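Local coordinates for mbDLG-3 protein (PDB 6X1N) that probably binds short C-terminal peptides of partner proteins through this PDZ domain, one module of a longer membrane-associated scaffold of the Dlg family that may also bind protein kinases, at residues L5-L10 and T90-A95. Residues are numbered along the deposited sequence; the frame is centred on the assembly and turned at random.
Sequences LRTVTL and TLNLTA
Arg-6 and Leu-93 form a hydrogen-bonded antiparallel pair in which each residue both gives and takes a backbone bond: Arg-6 N reaches Leu-93 O at 2.8 Å, nearly straight at 174°, and Leu-93 N returns to Arg-6 O. Val-8 and Leu-91 repeat the exchange, so residues 6-10 are stitched to strand 90-95, joining the first and last strands of the PDZ fold. Between these pairs Thr-7 lies alongside Asn-92; beyond Val-8 and Leu-91, the hydroxyls of Thr-9 and Thr-90 share a weak hydrogen bond.

The side chain of Arg-6 illustrates how an edge-strand arginine can do more than pair. Its CB stands 4.0 Å from Leu-93 O. With CG beside the backbone N (chi1 -81°) and a bend at chi3 (-80°), the chain turns back over the neighbouring strand. NE is taken by a bound glycerol, probably from the crystallisation liquor. NH1 rests 3.8 Å from both CB and CD1 of Leu-93, while its polar partners are Gln-54 O and, in a salt bridge, Asp-59. NH2 donates in plane to a water 2.9 Å away, which also accepts from Ala-95 N. On the same face, Val-8 CG2 meets Leu-93 CD1; farther along, CD1 of Leu-10 meets CD1 of Leu-91 at 4.0 Å. A leucine in place of Arg-6 would probably leave Asp-59 without this charged mate, and Gln-54 O and the water without their guanidinium donor. The chemistry implies a division of labour: the backbone sets the register, while one cation rests obliquely against a leucine and ties the first strand to Gln-54 and Asp-59.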
ATOM      1  N   LEU A   5       1.373 -10.831  -8.334  1.00  7.88           N
ATOM      2  CA  LEU A   5       2.341  -9.873  -7.824  1.00  8.84           C
ATOM      3  C   LEU A   5       2.540  -8.789  -8.873  1.00  9.81           C
ATOM      4  O   LEU A   5       2.987  -9.078  -9.991  1.00 11.48           O
ATOM      5  CB  LEU A   5       3.663 -10.583  -7.535  1.00 11.00           C
ATOM      6  CG  LEU A   5       4.726  -9.755  -6.818  1.00 12.85           C
ATOM      7  CD1 LEU A   5       4.268  -9.419  -5.406  1.00 16.10           C
ATOM      8  CD2 LEU A   5       6.056 -10.504  -6.819  1.00 18.92           C
ATOM      9  N   ARG A   6       2.173  -7.555  -8.530  1.00  9.94           N
ATOM     10  CA  ARG A   6       2.235  -6.423  -9.445  1.00  9.86           C
ATOM     11  C   ARG A   6       3.314  -5.454  -8.987  1.00 10.86           C
ATOM     12  O   ARG A   6       3.403  -5.127  -7.796  1.00 11.34           O
ATOM     13  CB  ARG A   6       0.884  -5.704  -9.506  1.00  9.32           C
ATOM     14  CG  ARG A   6      -0.095  -6.397 -10.434  1.00  9.52           C
ATOM     15  CD  ARG A   6      -1.541  -5.936 -10.229  1.00  9.98           C
ATOM     16  NE  ARG A   6      -2.181  -6.586  -9.084  1.00 10.18           N
ATOM     17  CZ  ARG A   6      -2.555  -5.984  -7.954  1.00  8.55           C
ATOM     18  NH1 ARG A   6      -2.381  -4.678  -7.776  1.00  8.90           N
ATOM     19  NH2 ARG A   6      -3.121  -6.713  -6.998  1.00  9.22           N
ATOM     20  N   THR A   7       4.135  -5.001  -9.922  1.00 10.79           N
ATOM     21  CA  THR A   7       5.136  -3.975  -9.663  1.00 12.75           C
ATOM     22  C   THR A   7       4.686  -2.751 -10.443  1.00 10.94           C
ATOM     23  O   THR A   7       4.605  -2.789 -11.674  1.00 13.04           O
ATOM     24  CB  THR A   7       6.526  -4.438 -10.096  1.00 15.20           C
ATOM     25  OG1 THR A   7       6.893  -5.606  -9.348  1.00 19.51           O
ATOM     26  CG2 THR A   7       7.536  -3.350  -9.810  1.00 24.85           C
ATOM     27  N   VAL A   8       4.356  -1.686  -9.727  1.00  9.45           N
ATOM     28  CA  VAL A   8       3.705  -0.517 -10.301  1.00 12.05           C
ATOM     29  C   VAL A   8       4.512   0.708  -9.916  1.00 11.60           C
ATOM     30  O   VAL A   8       4.901   0.857  -8.753  1.00 12.93           O
ATOM     31  CB  VAL A   8       2.264  -0.385  -9.767  1.00 11.40           C
ATOM     32  CG1 VAL A   8       1.592   0.847 -10.343  1.00 14.01           C
ATOM     33  CG2 VAL A   8       1.461  -1.644 -10.087  1.00 13.85           C
ATOM     34  N   THR A   9       4.769   1.585 -10.876  1.00 10.15           N
ATOM     35  CA  THR A   9       5.348   2.888 -10.589  1.00 10.36           C
ATOM     36  C   THR A   9       4.270   3.935 -10.795  1.00 10.47           C
ATOM     37  O   THR A   9       3.674   4.016 -11.873  1.00 11.61           O
ATOM     38  CB  THR A   9       6.547   3.179 -11.488  1.00 13.47           C
ATOM     39  OG1 THR A   9       7.580   2.227 -11.214  1.00 16.21           O
ATOM     40  CG2 THR A   9       7.074   4.582 -11.223  1.00 15.80           C
ATOM     41  N   LEU A  10       3.992   4.704  -9.757  1.00  8.85           N
ATOM     42  CA  LEU A  10       3.036   5.793  -9.823  1.00  9.98           C
ATOM     43  C   LEU A  10       3.779   7.112  -9.768  1.00  9.57           C
ATOM     44  O   LEU A  10       4.777   7.244  -9.051  1.00 11.32           O
ATOM     45  CB  LEU A  10       2.064   5.744  -8.647  1.00  9.17           C
ATOM     46  CG  LEU A  10       1.223   4.477  -8.478  1.00  9.45           C
ATOM     47  CD1 LEU A  10       0.355   4.622  -7.241  1.00 10.77           C
ATOM     48  CD2 LEU A  10       0.367   4.226  -9.703  1.00 10.44           C
ATOM     49  N   THR A  90       7.291   3.574  -6.268  1.00 11.07           N
ATOM     50  CA  THR A  90       7.292   2.221  -6.802  1.00 11.69           C
ATOM     51  C   THR A  90       6.722   1.304  -5.731  1.00 12.33           C
ATOM     52  O   THR A  90       7.069   1.433  -4.553  1.00 14.08           O
ATOM     53  CB  THR A  90       8.693   1.784  -7.226  1.00 14.68           C
ATOM     54  OG1 THR A  90       9.172   2.671  -8.248  1.00 20.46           O
ATOM     55  CG2 THR A  90       8.646   0.377  -7.792  1.00 22.74           C
ATOM     56  N   LEU A  91       5.826   0.408  -6.138  1.00 10.84           N
ATOM     57  CA  LEU A  91       5.101  -0.471  -5.233  1.00 11.04           C
ATOM     58  C   LEU A  91       5.231  -1.908  -5.704  1.00 10.94           C
ATOM     59  O   LEU A  91       5.180  -2.178  -6.907  1.00 12.43           O
ATOM     60  CB  LEU A  91       3.608  -0.146  -5.260  1.00 11.96           C
ATOM     61  CG  LEU A  91       3.186   1.257  -4.848  1.00 10.95           C
ATOM     62  CD1 LEU A  91       1.742   1.481  -5.267  1.00 16.61           C
ATOM     63  CD2 LEU A  91       3.333   1.437  -3.360  1.00 16.40           C
ATOM     64  N   ASN A  92       5.376  -2.830  -4.757  1.00  9.37           N
ATOM     65  CA  ASN A  92       5.134  -4.246  -4.982  1.00  9.54           C
ATOM     66  C   ASN A  92       3.837  -4.577  -4.266  1.00  8.65           C
ATOM     67  O   ASN A  92       3.751  -4.415  -3.041  1.00  9.48           O
ATOM     68  CB  ASN A  92       6.256  -5.105  -4.406  1.00 12.99           C
ATOM     69  CG  ASN A  92       7.412  -5.267  -5.350  1.00 19.53           C
ATOM     70  OD1 ASN A  92       7.891  -4.299  -5.937  1.00 27.83           O
ATOM     71  ND2 ASN A  92       7.872  -6.503  -5.510  1.00 23.19           N
ATOM     72  N   LEU A  93       2.837  -5.008  -5.026  1.00  8.21           N
ATOM     73  CA  LEU A  93       1.478  -5.198  -4.545  1.00  7.71           C
ATOM     74  C   LEU A  93       1.016  -6.615  -4.836  1.00  7.00           C
ATOM     75  O   LEU A  93       1.378  -7.209  -5.858  1.00  9.23           O
ATOM     76  CB  LEU A  93       0.517  -4.283  -5.320  1.00  9.29           C
ATOM     77  CG  LEU A  93       0.782  -2.786  -5.226  1.00  8.38           C
ATOM     78  CD1 LEU A  93      -0.107  -2.027  -6.197  1.00 10.79           C
ATOM     79  CD2 LEU A  93       0.552  -2.282  -3.820  1.00 11.72           C
ATOM     80  N   THR A  94       0.166  -7.145  -3.968  1.00  6.95           N
ATOM     81  CA  THR A  94      -0.558  -8.366  -4.295  1.00  7.42           C
ATOM     82  C   THR A  94      -1.869  -8.377  -3.522  1.00  7.78           C
ATOM     83  O   THR A  94      -1.921  -7.914  -2.381  1.00  8.15           O
ATOM     84  CB  THR A  94       0.297  -9.612  -4.009  1.00  8.91           C
ATOM     85  OG1 THR A  94      -0.265 -10.758  -4.668  1.00 10.37           O
ATOM     86  CG2 THR A  94       0.421  -9.867  -2.506  1.00 10.77           C
ATOM     87  N   ALA A  95      -2.935  -8.846  -4.160  1.00  7.70           N
ATOM     88  CA  ALA A  95      -4.215  -8.902  -3.470  1.00  8.41           C
ATOM     89  C   ALA A  95      -4.111  -9.874  -2.308  1.00  9.92           C
ATOM     90  O   ALA A  95      -3.593 -10.983  -2.457  1.00 13.84           O
ATOM     91  CB  ALA A  95      -5.314  -9.350  -4.437  1.00 10.13           C
TER
HETATM   92  O   HOH W   1      -3.010  -9.605  -6.909  1.00  9.67           O